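Long-range contacts in UDP-galactopyranose mutase (Deinococcus radiodurans, PDB 3HDQ), which probably interconverts UDP-galactopyranose and UDP-galactofuranose with the help of bound FAD, and is seen here holding its UDP-galactose substrate: residues T304-F309 with T320-E325; R47-G52 with L230-I235; F87-K92 with D212-M217; Y335-P340 with A366-Y371. One frame throughout, in Å; residues are numbered along the deposited sequence.

Interaction 1. Residues T304-F309 with T320-E325. With GDU (galactose-uridine-5'-diphosphate), chain K.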
# COMPACT_ATOMS: atom_id res chain seq x y z
N THR A 304 -3.83 8.53 -26.86
CA THR A 304 -5.26 8.69 -27.02
C THR A 304 -5.80 9.79 -26.11
O THR A 304 -6.72 10.50 -26.49
CB THR A 304 -6.01 7.39 -26.68
OG1 THR A 304 -5.46 6.83 -25.48
CG2 THR A 304 -5.87 6.38 -27.83
N ARG A 305 -5.24 9.92 -24.91
CA ARG A 305 -5.75 10.88 -23.94
C ARG A 305 -4.77 11.21 -22.81
O ARG A 305 -3.79 10.48 -22.60
CB ARG A 305 -7.08 10.39 -23.35
CG ARG A 305 -7.01 9.02 -22.74
CD ARG A 305 -8.34 8.55 -22.17
NE ARG A 305 -8.19 7.19 -21.67
CZ ARG A 305 -9.17 6.31 -21.53
NH1 ARG A 305 -10.43 6.63 -21.83
NH2 ARG A 305 -8.89 5.10 -21.08
N VAL A 306 -5.03 12.32 -22.13
CA VAL A 306 -4.33 12.72 -20.91
C VAL A 306 -5.37 12.91 -19.84
O VAL A 306 -6.39 13.54 -20.07
CB VAL A 306 -3.69 14.11 -21.02
CG1 VAL A 306 -2.40 14.17 -20.18
CG2 VAL A 306 -3.47 14.52 -22.44
N SER A 307 -5.07 12.42 -18.64
CA SER A 307 -5.96 12.58 -17.51
C SER A 307 -5.22 13.22 -16.35
O SER A 307 -4.01 13.01 -16.19
CB SER A 307 -6.59 11.25 -17.11
OG SER A 307 -7.33 10.72 -18.19
N GLU A 308 -5.95 14.00 -15.55
CA GLU A 308 -5.36 14.72 -14.42
C GLU A 308 -6.08 14.32 -13.15
O GLU A 308 -7.25 14.67 -12.94
CB GLU A 308 -5.45 16.24 -14.63
CG GLU A 308 -4.75 17.05 -13.55
CD GLU A 308 -4.77 18.54 -13.85
OE1 GLU A 308 -3.99 19.28 -13.21
OE2 GLU A 308 -5.56 18.97 -14.71
N PHE A 309 -5.38 13.58 -12.30
CA PHE A 309 -6.02 12.87 -11.21
C PHE A 309 -6.72 13.73 -10.17
O PHE A 309 -7.72 13.30 -9.60
CB PHE A 309 -5.01 11.92 -10.57
CG PHE A 309 -4.64 10.79 -11.47
CD1 PHE A 309 -3.36 10.69 -11.99
CD2 PHE A 309 -5.59 9.85 -11.85
CE1 PHE A 309 -3.02 9.65 -12.84
CE2 PHE A 309 -5.27 8.82 -12.71
CZ PHE A 309 -3.99 8.72 -13.21
N THR A 320 0.64 18.75 -9.46
CA THR A 320 -0.38 17.95 -10.11
C THR A 320 0.28 16.82 -10.89
O THR A 320 1.36 16.99 -11.45
CB THR A 320 -1.29 18.80 -11.03
OG1 THR A 320 -2.42 18.02 -11.45
CG2 THR A 320 -0.54 19.29 -12.24
N SER A 321 -0.36 15.65 -10.89
CA SER A 321 0.13 14.51 -11.66
C SER A 321 -0.86 14.09 -12.74
O SER A 321 -2.07 14.01 -12.51
CB SER A 321 0.42 13.32 -10.74
OG SER A 321 1.51 13.59 -9.89
N VAL A 322 -0.32 13.79 -13.92
CA VAL A 322 -1.12 13.39 -15.06
C VAL A 322 -0.57 12.10 -15.68
O VAL A 322 0.59 11.74 -15.45
CB VAL A 322 -1.13 14.48 -16.15
CG1 VAL A 322 -1.63 15.79 -15.58
CG2 VAL A 322 0.26 14.65 -16.75
N VAL A 323 -1.40 11.44 -16.47
CA VAL A 323 -0.98 10.26 -17.22
C VAL A 323 -1.40 10.35 -18.69
O VAL A 323 -2.54 10.72 -19.01
CB VAL A 323 -1.56 8.96 -16.61
CG1 VAL A 323 -3.08 8.94 -16.70
CG2 VAL A 323 -0.96 7.75 -17.31
N TYR A 324 -0.47 10.02 -19.58
CA TYR A 324 -0.71 9.86 -21.01
C TYR A 324 -0.77 8.37 -21.37
O TYR A 324 0.13 7.61 -21.02
CB TYR A 324 0.43 10.49 -21.81
CG TYR A 324 0.50 12.01 -21.68
CD1 TYR A 324 -0.07 12.83 -22.64
CD2 TYR A 324 1.14 12.61 -20.60
CE1 TYR A 324 -0.00 14.20 -22.54
CE2 TYR A 324 1.21 13.99 -20.48
CZ TYR A 324 0.64 14.78 -21.46
OH TYR A 324 0.69 16.15 -21.35
N GLU A 325 -1.82 7.96 -22.07
CA GLU A 325 -1.98 6.57 -22.48
C GLU A 325 -1.62 6.32 -23.95
O GLU A 325 -2.19 6.93 -24.86
CB GLU A 325 -3.41 6.09 -22.26
CG GLU A 325 -3.84 5.99 -20.83
CD GLU A 325 -5.33 5.77 -20.72
OE1 GLU A 325 -6.02 6.67 -20.20
OE2 GLU A 325 -5.82 4.71 -21.18
N1 GDU K . -14.37 6.67 -28.80
C2 GDU K . -13.96 7.54 -29.60
N3 GDU K . -13.62 8.75 -29.56
C4 GDU K . -13.71 9.28 -28.33
C5 GDU K . -14.18 8.40 -27.23
C6 GDU K . -14.49 7.12 -27.52
O2 GDU K . -13.82 7.01 -30.92
O4 GDU K . -13.39 10.44 -28.11
C1D GDU K . -14.65 5.31 -29.15
C2D GDU K . -13.47 4.31 -29.25
O2D GDU K . -13.73 3.24 -30.14
C3D GDU K . -13.37 3.86 -27.80
C4D GDU K . -14.85 3.62 -27.53
O4D GDU K . -15.55 4.65 -28.23
O3D GDU K . -12.57 2.69 -27.69
C5D GDU K . -15.24 3.37 -26.08
O5D GDU K . -14.91 4.60 -25.42
PA GDU K . -14.44 4.64 -23.89
O1A GDU K . -14.49 6.06 -23.44
O2A GDU K . -15.40 3.85 -23.10
O3A GDU K . -12.93 4.16 -23.75
PB GDU K . -12.36 3.51 -22.43
O1B GDU K . -10.96 3.22 -22.83
O2B GDU K . -12.96 2.23 -21.99
O3B GDU K . -12.27 4.54 -21.20
C1' GDU K . -12.12 4.37 -19.77
C2' GDU K . -13.52 4.12 -19.15
C3' GDU K . -14.44 5.22 -19.73
C4' GDU K . -13.98 6.58 -19.13
C5' GDU K . -12.46 6.75 -19.40
C6' GDU K . -11.82 7.93 -18.61
O2' GDU K . -13.98 2.78 -19.40
O3' GDU K . -15.81 4.90 -19.41
O4' GDU K . -14.27 6.57 -17.72
O5' GDU K . -11.58 5.60 -19.25
O6' GDU K . -11.66 9.12 -19.41
O HOH W 1 -5.17 9.23 -19.48

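Interaction 2. Residues R47-G52 with L230-I235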
# COMPACT_ATOMS: atom_id res chain seq x y z
N ARG A 47 -17.40 -12.15 -0.41
CA ARG A 47 -18.66 -12.88 -0.27
C ARG A 47 -18.43 -14.29 0.27
O ARG A 47 -19.07 -14.69 1.23
CB ARG A 47 -19.41 -12.95 -1.60
CG ARG A 47 -19.92 -11.60 -2.10
CD ARG A 47 -21.13 -11.12 -1.29
NE ARG A 47 -20.74 -10.66 0.04
CZ ARG A 47 -21.52 -10.69 1.11
NH1 ARG A 47 -21.07 -10.25 2.28
NH2 ARG A 47 -22.75 -11.18 1.01
N LEU A 48 -17.53 -15.05 -0.34
CA LEU A 48 -17.27 -16.41 0.10
C LEU A 48 -16.76 -16.41 1.55
O LEU A 48 -17.15 -17.25 2.37
CB LEU A 48 -16.28 -17.12 -0.83
CG LEU A 48 -16.65 -17.91 -2.11
CD1 LEU A 48 -18.03 -18.56 -2.05
CD2 LEU A 48 -16.47 -17.11 -3.39
N ALA A 49 -15.90 -15.44 1.88
CA ALA A 49 -15.32 -15.34 3.22
C ALA A 49 -16.39 -15.13 4.29
O ALA A 49 -16.31 -15.70 5.39
CB ALA A 49 -14.31 -14.21 3.28
N SER A 50 -17.37 -14.29 3.97
CA SER A 50 -18.41 -13.93 4.92
C SER A 50 -19.34 -15.12 5.17
O SER A 50 -20.04 -15.16 6.18
CB SER A 50 -19.23 -12.76 4.39
OG SER A 50 -20.14 -13.21 3.39
N SER A 51 -19.35 -16.08 4.25
CA SER A 51 -20.17 -17.27 4.43
C SER A 51 -19.38 -18.40 5.09
O SER A 51 -19.90 -19.50 5.25
CB SER A 51 -20.74 -17.74 3.09
OG SER A 51 -19.69 -18.17 2.23
N GLY A 52 -18.14 -18.11 5.47
CA GLY A 52 -17.35 -19.04 6.26
C GLY A 52 -16.42 -19.93 5.45
O GLY A 52 -15.89 -20.92 5.96
N LEU A 230 -10.88 -7.21 1.59
CA LEU A 230 -10.08 -8.42 1.79
C LEU A 230 -9.63 -8.58 3.24
O LEU A 230 -8.73 -9.36 3.53
CB LEU A 230 -8.86 -8.39 0.86
CG LEU A 230 -9.12 -8.18 -0.63
CD1 LEU A 230 -7.81 -8.17 -1.42
CD2 LEU A 230 -10.04 -9.25 -1.15
N SER A 231 -10.28 -7.86 4.16
CA SER A 231 -9.83 -7.83 5.55
C SER A 231 -10.23 -9.04 6.40
O SER A 231 -9.61 -9.30 7.43
CB SER A 231 -10.31 -6.55 6.25
OG SER A 231 -11.72 -6.53 6.32
N SER A 232 -11.28 -9.75 5.99
CA SER A 232 -11.77 -10.90 6.75
C SER A 232 -10.64 -11.87 7.14
O SER A 232 -9.71 -12.09 6.37
CB SER A 232 -12.83 -11.67 5.96
OG SER A 232 -13.03 -12.97 6.51
N PRO A 233 -10.74 -12.43 8.35
CA PRO A 233 -9.84 -13.50 8.82
C PRO A 233 -9.80 -14.72 7.89
O PRO A 233 -8.77 -15.39 7.84
CB PRO A 233 -10.43 -13.89 10.18
CG PRO A 233 -11.18 -12.68 10.62
CD PRO A 233 -11.70 -12.02 9.38
N ASN A 234 -10.88 -14.99 7.17
CA ASN A 234 -10.94 -16.11 6.22
C ASN A 234 -10.25 -15.84 4.88
O ASN A 234 -10.29 -16.67 3.98
CB ASN A 234 -12.39 -16.49 5.94
CG ASN A 234 -13.06 -17.15 7.13
OD1 ASN A 234 -12.39 -17.66 8.03
ND2 ASN A 234 -14.39 -17.14 7.16
N ILE A 235 -9.65 -14.67 4.73
CA ILE A 235 -9.02 -14.34 3.45
C ILE A 235 -7.50 -14.24 3.58
O ILE A 235 -6.99 -13.41 4.32
CB ILE A 235 -9.61 -13.04 2.86
CG1 ILE A 235 -11.11 -13.20 2.64
CG2 ILE A 235 -8.94 -12.69 1.55
CD1 ILE A 235 -11.76 -12.02 1.92

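Interaction 3. Residues F87-K92 with D212-M217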
# COMPACT_ATOMS: atom_id res chain seq x y z
N PHE A 87 -15.63 5.71 -11.11
CA PHE A 87 -16.71 4.80 -10.77
C PHE A 87 -18.08 5.36 -11.11
O PHE A 87 -18.40 6.51 -10.79
CB PHE A 87 -16.68 4.35 -9.30
CG PHE A 87 -17.76 3.35 -8.99
CD1 PHE A 87 -17.58 2.01 -9.29
CD2 PHE A 87 -18.98 3.75 -8.45
CE1 PHE A 87 -18.59 1.08 -9.04
CE2 PHE A 87 -19.98 2.83 -8.19
CZ PHE A 87 -19.79 1.49 -8.49
N HIS A 88 -18.90 4.55 -11.77
CA HIS A 88 -20.25 4.97 -12.12
C HIS A 88 -21.17 3.78 -12.24
O HIS A 88 -20.79 2.74 -12.76
CB HIS A 88 -20.26 5.77 -13.43
CG HIS A 88 -19.75 5.00 -14.61
ND1 HIS A 88 -20.59 4.32 -15.48
CD2 HIS A 88 -18.49 4.78 -15.06
CE1 HIS A 88 -19.86 3.73 -16.41
NE2 HIS A 88 -18.59 3.99 -16.18
N THR A 89 -22.39 3.91 -11.76
CA THR A 89 -23.34 2.82 -11.96
C THR A 89 -24.79 3.29 -11.96
O THR A 89 -25.11 4.37 -11.45
CB THR A 89 -23.16 1.71 -10.91
OG1 THR A 89 -23.94 0.56 -11.28
CG2 THR A 89 -23.58 2.20 -9.53
N ASN A 90 -25.64 2.47 -12.57
CA ASN A 90 -27.09 2.62 -12.46
C ASN A 90 -27.67 1.62 -11.48
O ASN A 90 -28.86 1.69 -11.17
CB ASN A 90 -27.76 2.46 -13.83
CG ASN A 90 -27.61 3.69 -14.70
OD1 ASN A 90 -27.91 4.81 -14.27
ND2 ASN A 90 -27.13 3.49 -15.93
N SER A 91 -26.85 0.69 -11.01
CA SER A 91 -27.34 -0.34 -10.09
C SER A 91 -27.21 0.10 -8.65
O SER A 91 -26.10 0.29 -8.14
CB SER A 91 -26.60 -1.65 -10.31
OG SER A 91 -26.40 -1.85 -11.70
N LYS A 92 -28.35 0.24 -7.99
CA LYS A 92 -28.38 0.70 -6.61
C LYS A 92 -27.72 -0.33 -5.70
O LYS A 92 -27.02 0.04 -4.74
CB LYS A 92 -29.83 1.00 -6.21
CG LYS A 92 -30.07 1.37 -4.77
CD LYS A 92 -31.55 1.71 -4.59
CE LYS A 92 -31.88 2.12 -3.18
NZ LYS A 92 -31.57 1.02 -2.23
N ASP A 212 -25.27 8.06 -15.65
CA ASP A 212 -25.70 7.12 -14.63
C ASP A 212 -26.20 7.83 -13.37
O ASP A 212 -25.79 8.96 -13.07
CB ASP A 212 -24.55 6.19 -14.21
CG ASP A 212 -23.85 5.51 -15.39
OD1 ASP A 212 -23.13 4.52 -15.14
OD2 ASP A 212 -23.99 5.95 -16.54
N THR A 213 -27.06 7.14 -12.62
CA THR A 213 -27.62 7.62 -11.35
C THR A 213 -26.58 7.84 -10.22
O THR A 213 -26.63 8.85 -9.50
CB THR A 213 -28.70 6.65 -10.84
OG1 THR A 213 -29.64 6.40 -11.90
CG2 THR A 213 -29.45 7.22 -9.63
N TYR A 214 -25.68 6.88 -10.04
CA TYR A 214 -24.66 6.95 -8.98
C TYR A 214 -23.29 7.21 -9.57
O TYR A 214 -22.70 6.33 -10.21
CB TYR A 214 -24.64 5.65 -8.16
CG TYR A 214 -26.02 5.30 -7.65
CD1 TYR A 214 -26.80 4.36 -8.31
CD2 TYR A 214 -26.56 5.95 -6.54
CE1 TYR A 214 -28.08 4.04 -7.87
CE2 TYR A 214 -27.83 5.65 -6.09
CZ TYR A 214 -28.59 4.69 -6.76
OH TYR A 214 -29.86 4.39 -6.31
N GLN A 215 -22.78 8.43 -9.37
CA GLN A 215 -21.45 8.80 -9.81
C GLN A 215 -20.65 9.37 -8.65
O GLN A 215 -20.98 10.44 -8.11
CB GLN A 215 -21.52 9.79 -10.98
CG GLN A 215 -22.30 9.28 -12.19
CD GLN A 215 -22.22 10.21 -13.40
OE1 GLN A 215 -21.15 10.74 -13.73
NE2 GLN A 215 -23.35 10.41 -14.07
N ALA A 216 -19.60 8.65 -8.25
CA ALA A 216 -18.83 9.02 -7.07
C ALA A 216 -17.54 8.21 -6.95
O ALA A 216 -17.48 7.06 -7.38
CB ALA A 216 -19.68 8.88 -5.81
N MET A 217 -16.52 8.81 -6.36
CA MET A 217 -15.22 8.17 -6.23
C MET A 217 -15.00 7.73 -4.78
O MET A 217 -15.42 8.41 -3.85
CB MET A 217 -14.11 9.13 -6.67
CG MET A 217 -14.09 9.43 -8.17
SD MET A 217 -13.65 8.01 -9.20
CE MET A 217 -12.04 7.58 -8.52

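Interaction 4. Residues Y335-P340 with A366-Y371. With GDU (galactose-uridine-5'-diphosphate), chain K.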
# COMPACT_ATOMS: atom_id res chain seq x y z
N TYR A 335 -8.04 -4.89 -22.57
CA TYR A 335 -9.30 -4.84 -23.32
C TYR A 335 -9.49 -6.09 -24.17
O TYR A 335 -8.61 -6.44 -24.95
CB TYR A 335 -9.29 -3.67 -24.30
CG TYR A 335 -9.14 -2.27 -23.74
CD1 TYR A 335 -7.88 -1.75 -23.44
CD2 TYR A 335 -10.25 -1.45 -23.55
CE1 TYR A 335 -7.74 -0.48 -22.95
CE2 TYR A 335 -10.11 -0.17 -23.06
CZ TYR A 335 -8.86 0.32 -22.77
OH TYR A 335 -8.72 1.59 -22.28
N PRO A 336 -10.66 -6.73 -24.08
CA PRO A 336 -11.01 -7.66 -25.15
C PRO A 336 -11.22 -6.84 -26.42
O PRO A 336 -11.44 -5.62 -26.33
CB PRO A 336 -12.36 -8.24 -24.70
CG PRO A 336 -12.59 -7.74 -23.31
CD PRO A 336 -11.78 -6.50 -23.15
N VAL A 337 -11.16 -7.48 -27.58
CA VAL A 337 -11.30 -6.80 -28.86
C VAL A 337 -12.57 -7.27 -29.60
O VAL A 337 -12.50 -8.14 -30.47
CB VAL A 337 -10.05 -7.03 -29.74
CG1 VAL A 337 -10.14 -6.24 -31.05
CG2 VAL A 337 -8.79 -6.66 -28.97
N PRO A 338 -13.73 -6.70 -29.26
CA PRO A 338 -15.00 -7.20 -29.80
C PRO A 338 -15.09 -7.06 -31.33
O PRO A 338 -15.15 -5.95 -31.86
CB PRO A 338 -16.05 -6.33 -29.09
CG PRO A 338 -15.34 -5.76 -27.90
CD PRO A 338 -13.95 -5.54 -28.38
N ARG A 339 -15.06 -8.19 -32.03
CA ARG A 339 -15.27 -8.28 -33.47
C ARG A 339 -15.47 -9.76 -33.77
O ARG A 339 -15.04 -10.61 -32.99
CB ARG A 339 -14.07 -7.73 -34.25
CG ARG A 339 -12.77 -8.41 -33.94
CD ARG A 339 -11.60 -7.61 -34.48
NE ARG A 339 -11.65 -7.40 -35.92
CZ ARG A 339 -10.71 -7.82 -36.76
NH1 ARG A 339 -9.66 -8.48 -36.29
NH2 ARG A 339 -10.81 -7.59 -38.07
N PRO A 340 -16.14 -10.08 -34.89
CA PRO A 340 -16.53 -11.46 -35.21
C PRO A 340 -15.37 -12.49 -35.16
O PRO A 340 -15.59 -13.57 -34.62
CB PRO A 340 -17.10 -11.35 -36.63
CG PRO A 340 -17.59 -9.92 -36.71
CD PRO A 340 -16.58 -9.12 -35.93
N ALA A 366 -11.40 -12.87 -18.06
CA ALA A 366 -11.72 -14.27 -18.01
C ALA A 366 -12.97 -14.63 -18.83
O ALA A 366 -13.10 -15.77 -19.31
CB ALA A 366 -11.89 -14.70 -16.55
N THR A 367 -13.88 -13.68 -18.99
CA THR A 367 -15.09 -13.91 -19.77
C THR A 367 -15.11 -13.06 -21.03
O THR A 367 -16.11 -13.01 -21.74
CB THR A 367 -16.39 -13.71 -18.96
OG1 THR A 367 -16.56 -12.32 -18.61
CG2 THR A 367 -16.37 -14.54 -17.70
N TYR A 368 -13.99 -12.39 -21.31
CA TYR A 368 -13.82 -11.64 -22.55
C TYR A 368 -14.97 -10.66 -22.78
O TYR A 368 -15.58 -10.61 -23.86
CB TYR A 368 -13.67 -12.60 -23.74
CG TYR A 368 -12.86 -12.04 -24.90
CD1 TYR A 368 -11.52 -11.75 -24.75
CD2 TYR A 368 -13.45 -11.84 -26.15
CE1 TYR A 368 -10.77 -11.26 -25.79
CE2 TYR A 368 -12.71 -11.34 -27.21
CZ TYR A 368 -11.37 -11.05 -27.02
OH TYR A 368 -10.61 -10.55 -28.06
N ARG A 369 -15.27 -9.87 -21.76
CA ARG A 369 -16.35 -8.90 -21.82
C ARG A 369 -15.83 -7.49 -21.54
O ARG A 369 -15.08 -7.28 -20.59
CB ARG A 369 -17.46 -9.30 -20.86
CG ARG A 369 -18.19 -10.57 -21.32
CD ARG A 369 -19.32 -10.94 -20.39
NE ARG A 369 -19.82 -12.29 -20.62
CZ ARG A 369 -20.75 -12.87 -19.86
NH1 ARG A 369 -21.26 -12.21 -18.84
NH2 ARG A 369 -21.15 -14.10 -20.12
N TYR A 370 -16.21 -6.54 -22.40
CA TYR A 370 -15.77 -5.15 -22.26
C TYR A 370 -16.56 -4.47 -21.13
O TYR A 370 -17.41 -3.61 -21.39
CB TYR A 370 -15.93 -4.40 -23.61
CG TYR A 370 -15.22 -3.05 -23.77
CD1 TYR A 370 -14.74 -2.34 -22.67
CD2 TYR A 370 -15.07 -2.48 -25.03
CE1 TYR A 370 -14.11 -1.10 -22.83
CE2 TYR A 370 -14.45 -1.24 -25.20
CZ TYR A 370 -13.97 -0.56 -24.09
OH TYR A 370 -13.34 0.66 -24.24
N TYR A 371 -16.27 -4.86 -19.89
CA TYR A 371 -17.06 -4.45 -18.73
C TYR A 371 -16.46 -3.28 -17.94
O TYR A 371 -15.23 -3.20 -17.77
CB TYR A 371 -17.24 -5.62 -17.76
CG TYR A 371 -18.43 -6.52 -18.04
CD1 TYR A 371 -19.35 -6.19 -19.02
CD2 TYR A 371 -18.65 -7.68 -17.30
CE1 TYR A 371 -20.44 -6.99 -19.27
CE2 TYR A 371 -19.75 -8.49 -17.55
CZ TYR A 371 -20.65 -8.13 -18.54
OH TYR A 371 -21.75 -8.91 -18.81
N1 GDU K . -14.37 6.67 -28.80
C2 GDU K . -13.96 7.54 -29.60
N3 GDU K . -13.62 8.75 -29.56
C4 GDU K . -13.71 9.28 -28.33
C5 GDU K . -14.18 8.40 -27.23
C6 GDU K . -14.49 7.12 -27.52
O2 GDU K . -13.82 7.01 -30.92
O4 GDU K . -13.39 10.44 -28.11
C1D GDU K . -14.65 5.31 -29.15
C2D GDU K . -13.47 4.31 -29.25
O2D GDU K . -13.73 3.24 -30.14
C3D GDU K . -13.37 3.86 -27.80
C4D GDU K . -14.85 3.62 -27.53
O4D GDU K . -15.55 4.65 -28.23
O3D GDU K . -12.57 2.69 -27.69
C5D GDU K . -15.24 3.37 -26.08
O5D GDU K . -14.91 4.60 -25.42
PA GDU K . -14.44 4.64 -23.89
O1A GDU K . -14.49 6.06 -23.44
O2A GDU K . -15.40 3.85 -23.10
O3A GDU K . -12.93 4.16 -23.75
PB GDU K . -12.36 3.51 -22.43
O1B GDU K . -10.96 3.22 -22.83
O2B GDU K . -12.96 2.23 -21.99
O3B GDU K . -12.27 4.54 -21.20
C1' GDU K . -12.12 4.37 -19.77
C2' GDU K . -13.52 4.12 -19.15
C3' GDU K . -14.44 5.22 -19.73
C4' GDU K . -13.98 6.58 -19.13
C5' GDU K . -12.46 6.75 -19.40
C6' GDU K . -11.82 7.93 -18.61
O2' GDU K . -13.98 2.78 -19.40
O3' GDU K . -15.81 4.90 -19.41
O4' GDU K . -14.27 6.57 -17.72
O5' GDU K . -11.58 5.60 -19.25
O6' GDU K . -11.66 9.12 -19.41

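Interaction 1. Residues T304-F309 with T320-E325
Torsions swing Arg305 and Glu325 together on the same face of the antiparallel strand pair 305-308 and 320-325, part of a mixed sheet. CG of Arg305 sits between its backbone N and carbonyl carbon (chi1 55°), and from there the chain runs extended to NE. CG of Glu325 lies anti to its carbonyl carbon. The guanidinium grips the carboxylate side-on in a salt bridge. NE reaches Glu325 OE1 at 2.7 Å, from above the carboxylate plane, and NH2 takes the syn lone pair of OE2. This grip probably positions the arginine for the substrate: Arg305 NH1 gives GDU O3B a nearly straight 2.9 Å bond. A water hydrogen-bonded to Ser307 OG, which also bonds Thr294, donates to Glu325 OE1 and Val323 O. The paired Ser307 and Val323 exchange two backbone bonds. On the other face, Val306 CG1 stands over the centre of the Tyr324 ring, 3.4 Å from its centroid, a CH-pi contact. Phe309 CZ packs on Val323 CG1. At the far end, Glu308 OE1 is held by the backbone N of Leu289 and by Thr320. Thr320 OG1 donates to the anti lone pair of Glu308 OE1 at 2.7 Å.

Interaction 2. Residues R47-G52 with L230-I235
The carbonyl oxygen of Ala49 is gripped by two donors, one from each segment. Asn234 ND2 reaches Ala49 O at 3.0 Å with an N-H...O angle of 162°. ND2 lies in the plane of the Ala49 carbonyl, on a lone pair, and the oxygen lies close to the plane of the Asn234 amide. The second donor is the backbone N of Gly52, also 3.0 Å from Ala49 O. The asparagine therefore binds a carbonyl of the last helical turn that already takes part in the helix ending. CG of Asn234 is anti to its carbonyl carbon (chi1 -70°), which lays the amide beside the helix end, with ND2 3.6 Å from Gly52 CA. Glycine suits this position: phi is positive, and a side chain would press against the preceding carbonyl oxygen.

The apolar part centres on the methyl of Ala49. Ala49 CB meets Ile235 CG1 at 3.4 Å, and CD1 of the same isoleucine lies close by. Ser232 OG is 3.7 Å from Ala49 CB and accepts from Asn234 N at 3.0 Å, forming an ST turn. A type I turn from Ser232 to Ile235 bends the chain here, so one compact loop presents both the amide and the isoleucine to the helix. Nearby, Asn240 of the second subunit donates to Ile235 O. Helix 39-50, which follows the first strand of the dinucleotide-binding fold, thus ends in a Schellman motif that packs against the loop leading into strand 235-239, an outer strand of the parallel, Rossmann-type sheet.

Interaction 3. Residues F87-K92 with D212-M217
The short antiparallel sheet beside the flavin joins strand 88-89 to strand 214-217, and His88 on it touches the FAD. Thr89 and Tyr214 are a hydrogen-bonded pair: Thr89 N to Tyr214 O and Tyr214 N to Thr89 O are both 2.9 Å. His88 points to the face it shares with Gln215, and its ring lies near both FAD and GDU, stacked on Phe210. His88 ND1 donates to Asp212 OD1 at 2.6 Å, nearly straight at 168°. The oxygen lies in the ring plane, but the carboxylate is turned steeply, its plane 68° from the ring. This bond, with the stack on Phe210, probably helps fix the rotation of the imidazole. With Asp212 replaced by an alanine, ND1 would lose this acceptor and the ring would probably be held less firmly. Past the strand, Asn90 OD1 takes a 3.0 Å bond from Thr213 N, the donor tilted out of the amide carbonyl plane. Thr89 OG1 accepts from Ser91 N in an ST turn and bonds Asp374. Tyr214 leaves its backbone with CG anti to the carbonyl carbon (chi1 -52°), which brings its ring across the Lys92 side chain. Tyr214 OH touches Lys92 CB and CG, each at 3.4 Å.

Interaction 4. Residues Y335-P340 with A366-Y371
The ring of Tyr368 carries Pro336 on one face. Pro336 CB stands over the ring centre, 3.5 Å from the centroid, a CH-pi contact. Beyond the proline, Tyr335 turns its ring edge toward the face of Tyr370 in an offset edge-to-face pair, with planes at 89° and centroids 5.7 Å apart. Tyr370 OH lies near the plane of the Tyr335 ring, 3.5 Å from CE2 of that ring. GDU O2B sits at the edge of the Tyr370 ring. Arg198 adds a cation-pi contact to Tyr370.

Tyr368 OH also accepts from Val337 N at 3.2 Å, a nearly straight bond, and is hydrogen-bonded to Pro273 O. Its CG is roughly anti to the backbone N (chi1 -152°), which carries the ring across to the proline. Replacing Tyr368 by an alanine would probably leave Val337 N without this acceptor and open a gap under Pro336. Pro336 CG also rests on the backbone of Arg369, at 3.7 Å from its C. The backbone then turns at Tyr370, the centre of an inverse gamma turn.

Both tyrosine hydroxyls point to the beta phosphate of the substrate. Tyr335 OH donates to GDU O1B and Tyr370 OH to GDU O2B, each at 2.8 Å. Two hydroxyl donors on two separate oxygens of one phosphate would help fix its rotation, and probably share in offsetting its negative charge with the nearby arginines.

In the fold
Interactions 1 and 4 lie on opposite sides of the chain's centre, yet both touch GDU. Their centres are about 25 Å apart, but their nearest atoms come within about 4 Å. Both use strand 320-336: its start pairs with 304-309, and its last residues open 335-340. Arg305 thus meets the substrate diphosphate together with Tyr335 and Tyr370. Interaction 3 lies about 22 Å from each of them, centre to centre, and brings the side chain of His88 to about 4 Å from both FAD and GDU. Interaction 2 stands apart, about 36 Å from interaction 1 between centres, at the nucleotide-binding sheet. Ile235 there is about 11 Å from Asp59 of the FAD site, side chain to side chain.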